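Local coordinates for protein putative polyprenyl synthetase (Streptomyces coelicolor, PDB 3NF2) that probably catalyses magnesium-dependent prenyl transfer to build isoprenyl diphosphates, as a member of the FPP/GGPP synthase family, at residues Ala22-Leu27 and Thr33-His38; Phe39-Ala44 and Asp50-Lys55; Ser90-Asp95 and Asp107-Val112; Asp94-Gly99 and Gln117-Gly122. All blocks are in the same frame, centred on the assembly; numbering follows the deposited sequence.

How the interactions relate
All four contacts lie in the N-terminal part of a mainly helical prenyl synthase fold. Interactions 1 and 2 follow each other in the chain and are joined by a probable hydrogen bond of 2.9 Å from Trp41 N to Ala36 O. Tyr37 OH, 2.7 Å from Asp107 O, ties interaction 1 to interaction 3. Interactions 3 and 4 have centres about 5 Å apart and share Asp94 and Asp95, the first residues of a DDxxD sequence that in this family binds magnesium and the allylic diphosphate. Interaction 2, its centre about 14 Å from that of interaction 3, holds a sulfate, probably from the crystallisation liquor, at a place consistent with the isopentenyl diphosphate site of relatives.

Interaction 1 of 4, residues Ala22-Leu27 and Thr33-His38; sequences AAVDRL and TVAAYH
Val24, in the last turns of helix 5-25, and Ala35, in helix 31-38, are the closest backbone pair across this contact, their CA atoms 7.0 Å apart, a spacing that small side chains can bridge. The evidence for how they do so is entirely apolar: no hydrogen bond crosses, and the area buried is a modest 106 Å². The methyl of Ala35 is the common target. Val24 reaches it with one branch, CG1 lying 3.7 Å from Ala35 CB, whereas its other methyl, CG2, stays 4.8 Å from that same Ala35 CB. The valine torsion accounts for the difference: CG1 is set roughly opposite the backbone N (chi1 154°), which carries it toward the second helix. Leu27 follows just beyond the clear helical stretch and adds a looser touch, its CD1 at 4.3 Å from Ala35 CB. Seen from the alanine methyl, CG1 of Val24 and CD1 of Leu27 lie about 72° apart, so the two chains approach from different directions instead of one behind the other. A backbone bond from Leu27 N to Val24 O (3.2 Å) holds the two residues together. The contact therefore joins two consecutive helices, 5-25 and 31-38, across their short connection, through buried aliphatic groups. Around it, Trp41 from the following loop packs on both Val24 and Ala36, and Arg153 of the second subunit reaches Leu27. Val121 of helix 115-134 covers Ala35 and Val34, while Val34 and Tyr37 lean on Val109 of helix 109-113.

Interaction 2 of 4, residues Phe39-Ala44 and Asp50-Lys55; sequences FGWIDA and DGDGGK. With SO4 (sulfate ion), chain B.
Asp52 and the Phe39-Trp41 turn meet by van der Waals contact, since no hydrogen bond crosses between the two segments. Asp52 CB rests 3.2 Å from Phe39 O. Gly40, the first residue past the helix, with positive phi in a Schellman motif, has no side chain; a CB there would collide with Asp52 CB. At the rim of the Trp41 indole, near its plane, Asp52 OD2 lies 4.0 Å from CD1, with the carboxylate turned 78° from the ring. Phe39 CB covers one indole face. Among polar atoms the pairing is unfavourable: Asp52 OD2 is 3.3 Å from Gly40 O, both acceptors, and 3.0 Å from Asp50 OD1, a proximity that may raise the proton affinity of one carboxylate. Cutting Asp52 back to an alanine is likely to leave the CD1 edge of Trp41 without its carboxylate neighbour. Away from this turn, Lys55 N hydrogen-bonds sulfate O2 (3.2 Å, 166°), and Arg58 and Arg104 bind the same anion, consistent with the isopentenyl diphosphate site of relatives. Behind the turn, Phe39 and Trp41 pack on Leu20 and Val24 of helix 5-25, and Trp41 and Ile42 on Ala36 of helix 31-38.

Interaction 3 of 4, residues Ser90-Asp95 and Asp107-Val112; sequences SLLHDD and DTVWKV
Asp95, second aspartate of the DDxxD motif formed by Asp94 to Asp98, packs with its neighbour Leu92 on Thr108, Val109 and Trp110, where the chain returns from a short beta hairpin to begin helix 109-113. This first aspartate-rich motif probably binds magnesium and substrate diphosphate, as in relatives. The contact is not built on clear hydrogen bonds across the segments. Asp95 OD2 lies 3.5 Å from Thr108 CG2, so a methyl, not the hydroxyl, is turned to the carboxylate. Chi1 of 53° explains this, placing OG1 between the backbone N and the carbonyl carbon and CG2 opposite the latter; OG1 is hydrogen-bonded to Asp100 O. The polar partner of Asp95 OD2 is Arg103, in a salt bridge. Trp110 reaches over with the pyrrole part of its indole: NE1, hydrogen-bonded to Asp100 O, lies 3.3 Å from Asp95 O, which stands obliquely to the ring. Its chi1 of 72° swings the ring back toward helix 77-98, and Lys111 CG lies over one face toward the rim. Were Trp110 an alanine, Asp100 O would probably lose its indole donor and the space beside the last turn of the DDxxD helix would be left unfilled. One turn earlier the contact becomes purely aliphatic: Leu92 sends a single methyl, CD2, obliquely against the branch point of Val109, at 3.7 Å from both CB and CG2.

Interaction 4 of 4, residues Asp94-Gly99 and Gln117-Gly122; sequences DDLMDG and QAILVG
Leu96 meets Ala118 and Ile119 without any flat group between them: neither a ring nor a carboxylate takes part, and the nearby indole of Trp110 joins from outside the two segments, touching both Leu96 and Ala118. The leucine is the third residue of the DDxxD motif, the first of the two residues separating its aspartates, and it lies on a face of helix 77-98 that packs against helix 115-134. The closest CA atoms, those of Leu96 and Ala118, are 7.3 Å apart, and the 97 Å² buried comes from three side chains only. One methyl does the work. Leu96 CD2 lies 3.6 Å from Ile119 CG1 and 3.9 Å from Ile119 CD1, crossing the isoleucine at a slant, while the Ala118 methyl sits at a looser 4.2 Å from the same CD2. Leu96 reaches this far because CG is extended opposite its backbone N (chi1 177°). Ile119 answers with its longer branch, not with CG2. The pair lies at the dimer interface as well, since Leu96 also packs on Ile119 of the second subunit and Met97 on Ala116 of that subunit. Asp98 OD1, farther along, is bound by Gln159. Gly99, with positive phi, forms a Schellman motif, its N 3.2 Å from Leu96 O.

Interaction 1 of 4, residues Ala22-Leu27 and Thr33-His38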
loop_
_atom_site.group_PDB
_atom_site.type_symbol
_atom_site.label_atom_id
_atom_site.label_comp_id
_atom_site.label_asym_id
_atom_site.label_seq_id
_atom_site.Cartn_x
_atom_site.Cartn_y
_atom_site.Cartn_z
ATOM N N ALA A 22 4.956 18.134 -7.664
ATOM C CA ALA A 22 6.183 17.756 -8.378
ATOM C C ALA A 22 6.567 16.291 -8.174
ATOM O O ALA A 22 7.104 15.665 -9.086
ATOM C CB ALA A 22 7.352 18.667 -8.009
ATOM N N ALA A 23 6.292 15.744 -6.992
ATOM C CA ALA A 23 6.622 14.339 -6.733
ATOM C C ALA A 23 5.632 13.425 -7.434
ATOM O O ALA A 23 5.992 12.360 -7.911
ATOM C CB ALA A 23 6.670 14.055 -5.241
ATOM N N VAL A 24 4.386 13.870 -7.518
ATOM C CA VAL A 24 3.319 13.112 -8.177
ATOM C C VAL A 24 3.474 13.073 -9.711
ATOM O O VAL A 24 3.269 12.029 -10.348
ATOM C CB VAL A 24 1.940 13.659 -7.741
ATOM C CG1 VAL A 24 0.852 13.412 -8.797
ATOM C CG2 VAL A 24 1.557 13.083 -6.375
ATOM N N ASP A 25 3.870 14.203 -10.293
ATOM C CA ASP A 25 4.136 14.288 -11.735
ATOM C C ASP A 25 5.292 13.371 -12.195
ATOM O O ASP A 25 5.379 13.015 -13.373
ATOM C CB ASP A 25 4.385 15.754 -12.147
ATOM C CG ASP A 25 3.117 16.631 -12.053
ATOM O OD1 ASP A 25 3.185 17.816 -12.430
ATOM O OD2 ASP A 25 2.051 16.151 -11.610
ATOM N N ARG A 26 6.155 12.985 -11.253
ATOM C CA ARG A 26 7.310 12.122 -11.521
ATOM C C ARG A 26 6.989 10.620 -11.553
ATOM O O ARG A 26 7.857 9.816 -11.867
ATOM C CB ARG A 26 8.398 12.380 -10.483
ATOM C CG ARG A 26 9.133 13.697 -10.655
ATOM C CD ARG A 26 10.501 13.498 -11.273
ATOM N NE ARG A 26 11.453 12.952 -10.306
ATOM C CZ ARG A 26 12.594 12.349 -10.629
ATOM N NH1 ARG A 26 12.938 12.198 -11.904
ATOM N NH2 ARG A 26 13.390 11.889 -9.674
ATOM N N LEU A 27 5.762 10.244 -11.209
ATOM C CA LEU A 27 5.339 8.838 -11.249
ATOM C C LEU A 27 5.238 8.313 -12.682
ATOM O O LEU A 27 4.827 9.029 -13.594
ATOM C CB LEU A 27 3.981 8.657 -10.564
ATOM C CG LEU A 27 3.732 8.896 -9.074
ATOM C CD1 LEU A 27 2.221 8.879 -8.850
ATOM C CD2 LEU A 27 4.399 7.852 -8.200
ATOM N N THR A 33 -0.899 10.840 -14.345
ATOM C CA THR A 33 -2.141 11.470 -14.793
ATOM C C THR A 33 -3.333 11.032 -13.956
ATOM O O THR A 33 -4.205 11.841 -13.634
ATOM C CB THR A 33 -2.430 11.253 -16.314
ATOM O OG1 THR A 33 -2.489 9.849 -16.621
ATOM C CG2 THR A 33 -1.352 11.920 -17.166
ATOM N N VAL A 34 -3.366 9.758 -13.592
ATOM C CA VAL A 34 -4.458 9.230 -12.776
ATOM C C VAL A 34 -4.460 9.857 -11.374
ATOM O O VAL A 34 -5.526 10.188 -10.834
ATOM C CB VAL A 34 -4.414 7.688 -12.724
ATOM C CG1 VAL A 34 -5.430 7.143 -11.743
ATOM C CG2 VAL A 34 -4.674 7.117 -14.111
ATOM N N ALA A 35 -3.262 10.034 -10.807
ATOM C CA ALA A 35 -3.096 10.781 -9.563
ATOM C C ALA A 35 -3.524 12.233 -9.730
ATOM O O ALA A 35 -4.191 12.768 -8.857
ATOM C CB ALA A 35 -1.659 10.721 -9.066
ATOM N N ALA A 36 -3.130 12.859 -10.842
ATOM C CA ALA A 36 -3.529 14.244 -11.144
ATOM C C ALA A 36 -5.045 14.379 -11.177
ATOM O O ALA A 36 -5.587 15.377 -10.705
ATOM C CB ALA A 36 -2.916 14.735 -12.469
ATOM N N TYR A 37 -5.720 13.368 -11.727
ATOM C CA TYR A 37 -7.169 13.349 -11.697
ATOM C C TYR A 37 -7.653 13.277 -10.256
ATOM O O TYR A 37 -8.522 14.051 -9.869
ATOM C CB TYR A 37 -7.776 12.202 -12.511
ATOM C CG TYR A 37 -9.274 12.157 -12.322
ATOM C CD1 TYR A 37 -10.098 13.061 -12.994
ATOM C CD2 TYR A 37 -9.865 11.260 -11.423
ATOM C CE1 TYR A 37 -11.472 13.059 -12.803
ATOM C CE2 TYR A 37 -11.241 11.251 -11.221
ATOM C CZ TYR A 37 -12.035 12.158 -11.917
ATOM O OH TYR A 37 -13.394 12.164 -11.741
ATOM N N HIS A 38 -7.081 12.366 -9.468
ATOM C CA HIS A 38 -7.448 12.253 -8.058
ATOM C C HIS A 38 -7.321 13.589 -7.326
ATOM O O HIS A 38 -8.172 13.952 -6.524
ATOM C CB HIS A 38 -6.591 11.220 -7.321
ATOM C CG HIS A 38 -6.795 11.250 -5.839
ATOM N ND1 HIS A 38 -7.989 10.884 -5.252
ATOM C CD2 HIS A 38 -5.989 11.666 -4.833
ATOM C CE1 HIS A 38 -7.897 11.042 -3.943
ATOM N NE2 HIS A 38 -6.694 11.514 -3.663
#

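Interaction 2 of 4, residues Phe39-Ala44 and Asp50-Lys55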
loop_
_atom_site.group_PDB
_atom_site.type_symbol
_atom_site.label_atom_id
_atom_site.label_comp_id
_atom_site.label_asym_id
_atom_site.label_seq_id
_atom_site.Cartn_x
_atom_site.Cartn_y
_atom_site.Cartn_z
ATOM N N PHE A 39 -6.244 14.306 -7.608
ATOM C CA PHE A 39 -5.982 15.559 -6.945
ATOM C C PHE A 39 -6.735 16.740 -7.555
ATOM O O PHE A 39 -6.643 17.842 -7.037
ATOM C CB PHE A 39 -4.486 15.827 -6.920
ATOM C CG PHE A 39 -3.754 15.078 -5.843
ATOM C CD1 PHE A 39 -3.826 15.497 -4.509
ATOM C CD2 PHE A 39 -2.992 13.950 -6.159
ATOM C CE1 PHE A 39 -3.148 14.807 -3.512
ATOM C CE2 PHE A 39 -2.311 13.247 -5.168
ATOM C CZ PHE A 39 -2.379 13.676 -3.846
ATOM N N GLY A 40 -7.477 16.513 -8.640
ATOM C CA GLY A 40 -8.301 17.560 -9.250
ATOM C C GLY A 40 -7.582 18.510 -10.207
ATOM O O GLY A 40 -8.171 19.503 -10.664
ATOM N N TRP A 41 -6.320 18.210 -10.526
ATOM C CA TRP A 41 -5.539 19.051 -11.442
ATOM C C TRP A 41 -5.926 18.875 -12.916
ATOM O O TRP A 41 -5.706 19.776 -13.738
ATOM C CB TRP A 41 -4.033 18.846 -11.238
ATOM C CG TRP A 41 -3.609 18.998 -9.797
ATOM C CD1 TRP A 41 -4.079 19.913 -8.890
ATOM C CD2 TRP A 41 -2.628 18.220 -9.105
ATOM N NE1 TRP A 41 -3.465 19.735 -7.675
ATOM C CE2 TRP A 41 -2.567 18.706 -7.777
ATOM C CE3 TRP A 41 -1.805 17.148 -9.470
ATOM C CZ2 TRP A 41 -1.707 18.160 -6.816
ATOM C CZ3 TRP A 41 -0.944 16.606 -8.511
ATOM C CH2 TRP A 41 -0.909 17.110 -7.203
ATOM N N ILE A 42 -6.490 17.713 -13.242
ATOM C CA ILE A 42 -7.018 17.440 -14.578
ATOM C C ILE A 42 -8.375 16.761 -14.414
ATOM O O ILE A 42 -8.654 16.212 -13.344
ATOM C CB ILE A 42 -6.081 16.534 -15.466
ATOM C CG1 ILE A 42 -5.946 15.120 -14.894
ATOM C CG2 ILE A 42 -4.692 17.174 -15.707
ATOM C CD1 ILE A 42 -5.169 14.176 -15.803
ATOM N N ASP A 43 -9.207 16.806 -15.459
ATOM C CA ASP A 43 -10.548 16.200 -15.434
ATOM C C ASP A 43 -10.561 14.790 -16.033
ATOM O O ASP A 43 -9.502 14.214 -16.274
ATOM C CB ASP A 43 -11.594 17.119 -16.099
ATOM C CG ASP A 43 -11.283 17.423 -17.563
ATOM O OD1 ASP A 43 -11.317 18.618 -17.929
ATOM O OD2 ASP A 43 -11.010 16.489 -18.349
ATOM N N ALA A 44 -11.754 14.257 -16.292
ATOM C CA ALA A 44 -11.923 12.857 -16.724
ATOM C C ALA A 44 -11.340 12.528 -18.102
ATOM O O ALA A 44 -10.976 11.379 -18.367
ATOM C CB ALA A 44 -13.396 12.449 -16.659
ATOM N N ASP A 50 -10.063 22.825 -12.033
ATOM C CA ASP A 50 -9.942 23.372 -10.666
ATOM C C ASP A 50 -11.183 23.107 -9.805
ATOM O O ASP A 50 -12.217 22.659 -10.304
ATOM C CB ASP A 50 -9.651 24.881 -10.684
ATOM C CG ASP A 50 -8.871 25.351 -9.452
ATOM O OD1 ASP A 50 -7.777 24.800 -9.179
ATOM O OD2 ASP A 50 -9.359 26.272 -8.758
ATOM N N GLY A 51 -11.060 23.411 -8.513
ATOM C CA GLY A 51 -12.092 23.152 -7.512
ATOM C C GLY A 51 -11.567 22.110 -6.548
ATOM O O GLY A 51 -12.336 21.413 -5.878
ATOM N N ASP A 52 -10.241 22.029 -6.475
ATOM C CA ASP A 52 -9.550 20.912 -5.838
ATOM C C ASP A 52 -9.147 21.145 -4.382
ATOM O O ASP A 52 -9.402 20.289 -3.526
ATOM C CB ASP A 52 -8.336 20.489 -6.682
ATOM C CG ASP A 52 -7.534 21.675 -7.213
ATOM O OD1 ASP A 52 -6.897 22.383 -6.403
ATOM O OD2 ASP A 52 -7.530 21.884 -8.447
ATOM N N GLY A 53 -8.524 22.295 -4.117
ATOM C CA GLY A 53 -7.970 22.626 -2.802
ATOM C C GLY A 53 -8.975 22.544 -1.670
ATOM O O GLY A 53 -9.818 23.427 -1.509
ATOM N N GLY A 54 -8.890 21.464 -0.896
ATOM C CA GLY A 54 -9.767 21.261 0.249
ATOM C C GLY A 54 -9.238 21.981 1.473
ATOM O O GLY A 54 -8.994 23.189 1.443
ATOM N N LYS A 55 -9.055 21.228 2.553
ATOM C CA LYS A 55 -8.557 21.786 3.807
ATOM C C LYS A 55 -7.062 21.535 3.952
ATOM O O LYS A 55 -6.507 20.635 3.310
ATOM C CB LYS A 55 -9.301 21.179 4.993
ATOM C CG LYS A 55 -10.814 21.401 4.998
ATOM C CD LYS A 55 -11.558 20.314 5.784
ATOM C CE LYS A 55 -11.092 20.213 7.242
ATOM N NZ LYS A 55 -9.943 19.255 7.429
HETATM S S SO4 B . -9.069 16.860 3.119
HETATM O O1 SO4 B . -7.683 17.040 2.682
HETATM O O2 SO4 B . -9.778 18.124 2.933
HETATM O O3 SO4 B . -9.680 15.797 2.314
HETATM O O4 SO4 B . -9.135 16.488 4.539
#

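Interaction 3 of 4, residues Ser90-Asp95 and Asp107-Val112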
loop_
_atom_site.group_PDB
_atom_site.type_symbol
_atom_site.label_atom_id
_atom_site.label_comp_id
_atom_site.label_asym_id
_atom_site.label_seq_id
_atom_site.Cartn_x
_atom_site.Cartn_y
_atom_site.Cartn_z
ATOM N N SER A 90 -5.035 6.434 1.296
ATOM C CA SER A 90 -6.152 5.967 2.081
ATOM C C SER A 90 -7.482 6.267 1.374
ATOM O O SER A 90 -8.326 5.390 1.286
ATOM C CB SER A 90 -6.093 6.584 3.477
ATOM O OG SER A 90 -7.134 6.104 4.297
ATOM N N LEU A 91 -7.640 7.469 0.822
ATOM C CA LEU A 91 -8.872 7.831 0.122
ATOM C C LEU A 91 -9.121 6.966 -1.108
ATOM O O LEU A 91 -10.219 6.436 -1.292
ATOM C CB LEU A 91 -8.851 9.301 -0.313
ATOM C CG LEU A 91 -8.785 10.427 0.713
ATOM C CD1 LEU A 91 -8.926 11.769 -0.004
ATOM C CD2 LEU A 91 -9.868 10.262 1.780
ATOM N N LEU A 92 -8.093 6.843 -1.944
ATOM C CA LEU A 92 -8.164 6.082 -3.186
ATOM C C LEU A 92 -8.651 4.659 -2.942
ATOM O O LEU A 92 -9.566 4.187 -3.605
ATOM C CB LEU A 92 -6.793 6.057 -3.868
ATOM C CG LEU A 92 -6.397 7.318 -4.641
ATOM C CD1 LEU A 92 -4.902 7.373 -4.851
ATOM C CD2 LEU A 92 -7.118 7.388 -5.970
ATOM N N HIS A 93 -8.043 4.004 -1.961
ATOM C CA HIS A 93 -8.397 2.643 -1.596
ATOM C C HIS A 93 -9.713 2.542 -0.840
ATOM O O HIS A 93 -10.520 1.662 -1.144
ATOM C CB HIS A 93 -7.267 2.007 -0.787
ATOM C CG HIS A 93 -6.069 1.656 -1.609
ATOM N ND1 HIS A 93 -5.046 0.869 -1.127
ATOM C CD2 HIS A 93 -5.737 1.966 -2.885
ATOM C CE1 HIS A 93 -4.131 0.722 -2.066
ATOM N NE2 HIS A 93 -4.525 1.380 -3.140
ATOM N N ASP A 94 -9.934 3.428 0.137
ATOM C CA ASP A 94 -11.204 3.410 0.885
ATOM C C ASP A 94 -12.414 3.629 -0.019
ATOM O O ASP A 94 -13.414 2.939 0.132
ATOM C CB ASP A 94 -11.224 4.409 2.042
ATOM C CG ASP A 94 -10.225 4.071 3.139
ATOM O OD1 ASP A 94 -9.564 3.009 3.068
ATOM O OD2 ASP A 94 -10.084 4.894 4.070
ATOM N N ASP A 95 -12.308 4.557 -0.967
ATOM C CA ASP A 95 -13.406 4.826 -1.905
ATOM C C ASP A 95 -13.755 3.611 -2.749
ATOM O O ASP A 95 -14.933 3.354 -3.018
ATOM C CB ASP A 95 -13.084 6.008 -2.821
ATOM C CG ASP A 95 -13.199 7.360 -2.114
ATOM O OD1 ASP A 95 -13.755 7.427 -0.997
ATOM O OD2 ASP A 95 -12.731 8.366 -2.690
ATOM N N ASP A 107 -16.512 12.426 -9.686
ATOM C CA ASP A 107 -16.301 10.979 -9.788
ATOM C C ASP A 107 -14.966 10.537 -9.178
ATOM O O ASP A 107 -13.946 11.209 -9.323
ATOM C CB ASP A 107 -16.374 10.526 -11.245
ATOM C CG ASP A 107 -17.797 10.401 -11.751
ATOM O OD1 ASP A 107 -18.740 10.448 -10.929
ATOM O OD2 ASP A 107 -17.965 10.249 -12.981
ATOM N N THR A 108 -14.994 9.421 -8.466
ATOM C CA THR A 108 -13.783 8.859 -7.894
ATOM C C THR A 108 -12.925 8.203 -8.978
ATOM O O THR A 108 -13.422 7.842 -10.061
ATOM C CB THR A 108 -14.104 7.833 -6.810
ATOM O OG1 THR A 108 -15.005 6.855 -7.338
ATOM C CG2 THR A 108 -14.731 8.522 -5.594
ATOM N N VAL A 109 -11.633 8.059 -8.679
ATOM C CA VAL A 109 -10.683 7.455 -9.611
ATOM C C VAL A 109 -11.146 6.107 -10.133
ATOM O O VAL A 109 -11.066 5.861 -11.332
ATOM C CB VAL A 109 -9.263 7.359 -9.012
ATOM C CG1 VAL A 109 -8.437 6.314 -9.722
ATOM C CG2 VAL A 109 -8.580 8.709 -9.110
ATOM N N TRP A 110 -11.681 5.260 -9.258
ATOM C CA TRP A 110 -12.078 3.921 -9.695
ATOM C C TRP A 110 -13.209 3.952 -10.737
ATOM O O TRP A 110 -13.202 3.159 -11.669
ATOM C CB TRP A 110 -12.373 2.983 -8.510
ATOM C CG TRP A 110 -13.641 3.272 -7.769
ATOM C CD1 TRP A 110 -13.769 3.999 -6.619
ATOM C CD2 TRP A 110 -14.965 2.820 -8.109
ATOM N NE1 TRP A 110 -15.084 4.038 -6.228
ATOM C CE2 TRP A 110 -15.842 3.327 -7.123
ATOM C CE3 TRP A 110 -15.495 2.045 -9.157
ATOM C CZ2 TRP A 110 -17.225 3.090 -7.155
ATOM C CZ3 TRP A 110 -16.871 1.808 -9.188
ATOM C CH2 TRP A 110 -17.719 2.333 -8.193
ATOM N N LYS A 111 -14.152 4.881 -10.578
ATOM C CA LYS A 111 -15.223 5.107 -11.553
ATOM C C LYS A 111 -14.721 5.581 -12.922
ATOM O O LYS A 111 -15.215 5.146 -13.964
ATOM C CB LYS A 111 -16.247 6.104 -11.002
ATOM C CG LYS A 111 -17.617 5.503 -10.734
ATOM C CD LYS A 111 -18.574 5.763 -11.899
ATOM C CE LYS A 111 -19.832 4.913 -11.783
ATOM N NZ LYS A 111 -20.960 5.465 -12.587
ATOM N N VAL A 112 -13.737 6.469 -12.914
ATOM C CA VAL A 112 -13.226 7.050 -14.146
ATOM C C VAL A 112 -12.201 6.138 -14.806
ATOM O O VAL A 112 -12.307 5.827 -15.993
ATOM C CB VAL A 112 -12.629 8.456 -13.883
ATOM C CG1 VAL A 112 -12.179 9.122 -15.168
ATOM C CG2 VAL A 112 -13.654 9.310 -13.224
#

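Interaction 4 of 4, residues Asp94-Gly99 and Gln117-Gly122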
loop_
_atom_site.group_PDB
_atom_site.type_symbol
_atom_site.label_atom_id
_atom_site.label_comp_id
_atom_site.label_asym_id
_atom_site.label_seq_id
_atom_site.Cartn_x
_atom_site.Cartn_y
_atom_site.Cartn_z
ATOM N N ASP A 94 -9.934 3.428 0.137
ATOM C CA ASP A 94 -11.204 3.410 0.885
ATOM C C ASP A 94 -12.414 3.629 -0.019
ATOM O O ASP A 94 -13.414 2.939 0.132
ATOM C CB ASP A 94 -11.224 4.409 2.042
ATOM C CG ASP A 94 -10.225 4.071 3.139
ATOM O OD1 ASP A 94 -9.564 3.009 3.068
ATOM O OD2 ASP A 94 -10.084 4.894 4.070
ATOM N N ASP A 95 -12.308 4.557 -0.967
ATOM C CA ASP A 95 -13.406 4.826 -1.905
ATOM C C ASP A 95 -13.755 3.611 -2.749
ATOM O O ASP A 95 -14.933 3.354 -3.018
ATOM C CB ASP A 95 -13.084 6.008 -2.821
ATOM C CG ASP A 95 -13.199 7.360 -2.114
ATOM O OD1 ASP A 95 -13.755 7.427 -0.997
ATOM O OD2 ASP A 95 -12.731 8.366 -2.690
ATOM N N LEU A 96 -12.731 2.863 -3.156
ATOM C CA LEU A 96 -12.943 1.666 -3.942
ATOM C C LEU A 96 -13.581 0.577 -3.090
ATOM O O LEU A 96 -14.563 -0.053 -3.508
ATOM C CB LEU A 96 -11.632 1.182 -4.562
ATOM C CG LEU A 96 -11.688 -0.119 -5.374
ATOM C CD1 LEU A 96 -12.822 -0.144 -6.438
ATOM C CD2 LEU A 96 -10.355 -0.333 -6.024
ATOM N N MET A 97 -13.028 0.377 -1.895
ATOM C CA MET A 97 -13.537 -0.601 -0.939
ATOM C C MET A 97 -14.990 -0.311 -0.543
ATOM O O MET A 97 -15.776 -1.233 -0.350
ATOM C CB MET A 97 -12.648 -0.640 0.312
ATOM C CG MET A 97 -11.305 -1.326 0.110
ATOM S SD MET A 97 -10.380 -1.547 1.636
ATOM C CE MET A 97 -9.303 -0.143 1.599
ATOM N N ASP A 98 -15.337 0.971 -0.428
ATOM C CA ASP A 98 -16.671 1.386 0.011
ATOM C C ASP A 98 -17.663 1.469 -1.151
ATOM O O ASP A 98 -18.869 1.572 -0.939
ATOM C CB ASP A 98 -16.611 2.743 0.739
ATOM C CG ASP A 98 -15.839 2.681 2.054
ATOM O OD1 ASP A 98 -15.462 1.566 2.500
ATOM O OD2 ASP A 98 -15.613 3.763 2.656
ATOM N N GLY A 99 -17.153 1.436 -2.374
ATOM C CA GLY A 99 -17.999 1.533 -3.553
ATOM C C GLY A 99 -18.561 2.927 -3.770
ATOM O O GLY A 99 -19.568 3.089 -4.462
ATOM N N GLN A 117 -6.416 0.734 -11.548
ATOM C CA GLN A 117 -5.612 1.946 -11.466
ATOM C C GLN A 117 -5.772 2.702 -10.142
ATOM O O GLN A 117 -4.848 3.391 -9.712
ATOM C CB GLN A 117 -5.871 2.849 -12.671
ATOM C CG GLN A 117 -4.864 2.642 -13.806
ATOM C CD GLN A 117 -5.476 2.856 -15.168
ATOM O OE1 GLN A 117 -6.077 1.945 -15.740
ATOM N NE2 GLN A 117 -5.324 4.063 -15.703
ATOM N N ALA A 118 -6.924 2.554 -9.493
ATOM C CA ALA A 118 -7.135 3.121 -8.156
ATOM C C ALA A 118 -6.251 2.420 -7.127
ATOM O O ALA A 118 -5.628 3.073 -6.293
ATOM C CB ALA A 118 -8.598 3.038 -7.756
ATOM N N ILE A 119 -6.178 1.092 -7.224
ATOM C CA ILE A 119 -5.319 0.273 -6.360
ATOM C C ILE A 119 -3.852 0.616 -6.562
ATOM O O ILE A 119 -3.107 0.781 -5.602
ATOM C CB ILE A 119 -5.531 -1.237 -6.608
ATOM C CG1 ILE A 119 -6.957 -1.631 -6.244
ATOM C CG2 ILE A 119 -4.555 -2.073 -5.773
ATOM C CD1 ILE A 119 -7.484 -2.845 -7.000
ATOM N N LEU A 120 -3.468 0.748 -7.826
ATOM C CA LEU A 120 -2.086 0.958 -8.231
ATOM C C LEU A 120 -1.562 2.321 -7.783
ATOM O O LEU A 120 -0.535 2.412 -7.103
ATOM C CB LEU A 120 -2.009 0.845 -9.745
ATOM C CG LEU A 120 -0.664 0.943 -10.451
ATOM C CD1 LEU A 120 0.145 -0.327 -10.246
ATOM C CD2 LEU A 120 -0.881 1.240 -11.937
ATOM N N VAL A 121 -2.281 3.375 -8.152
ATOM C CA VAL A 121 -1.895 4.730 -7.761
ATOM C C VAL A 121 -1.930 4.907 -6.231
ATOM O O VAL A 121 -1.038 5.512 -5.647
ATOM C CB VAL A 121 -2.731 5.789 -8.517
ATOM C CG1 VAL A 121 -2.336 7.184 -8.091
ATOM C CG2 VAL A 121 -2.506 5.642 -10.027
ATOM N N GLY A 122 -2.936 4.333 -5.588
ATOM C CA GLY A 122 -2.950 4.242 -4.130
ATOM C C GLY A 122 -1.657 3.679 -3.574
ATOM O O GLY A 122 -1.008 4.329 -2.728
#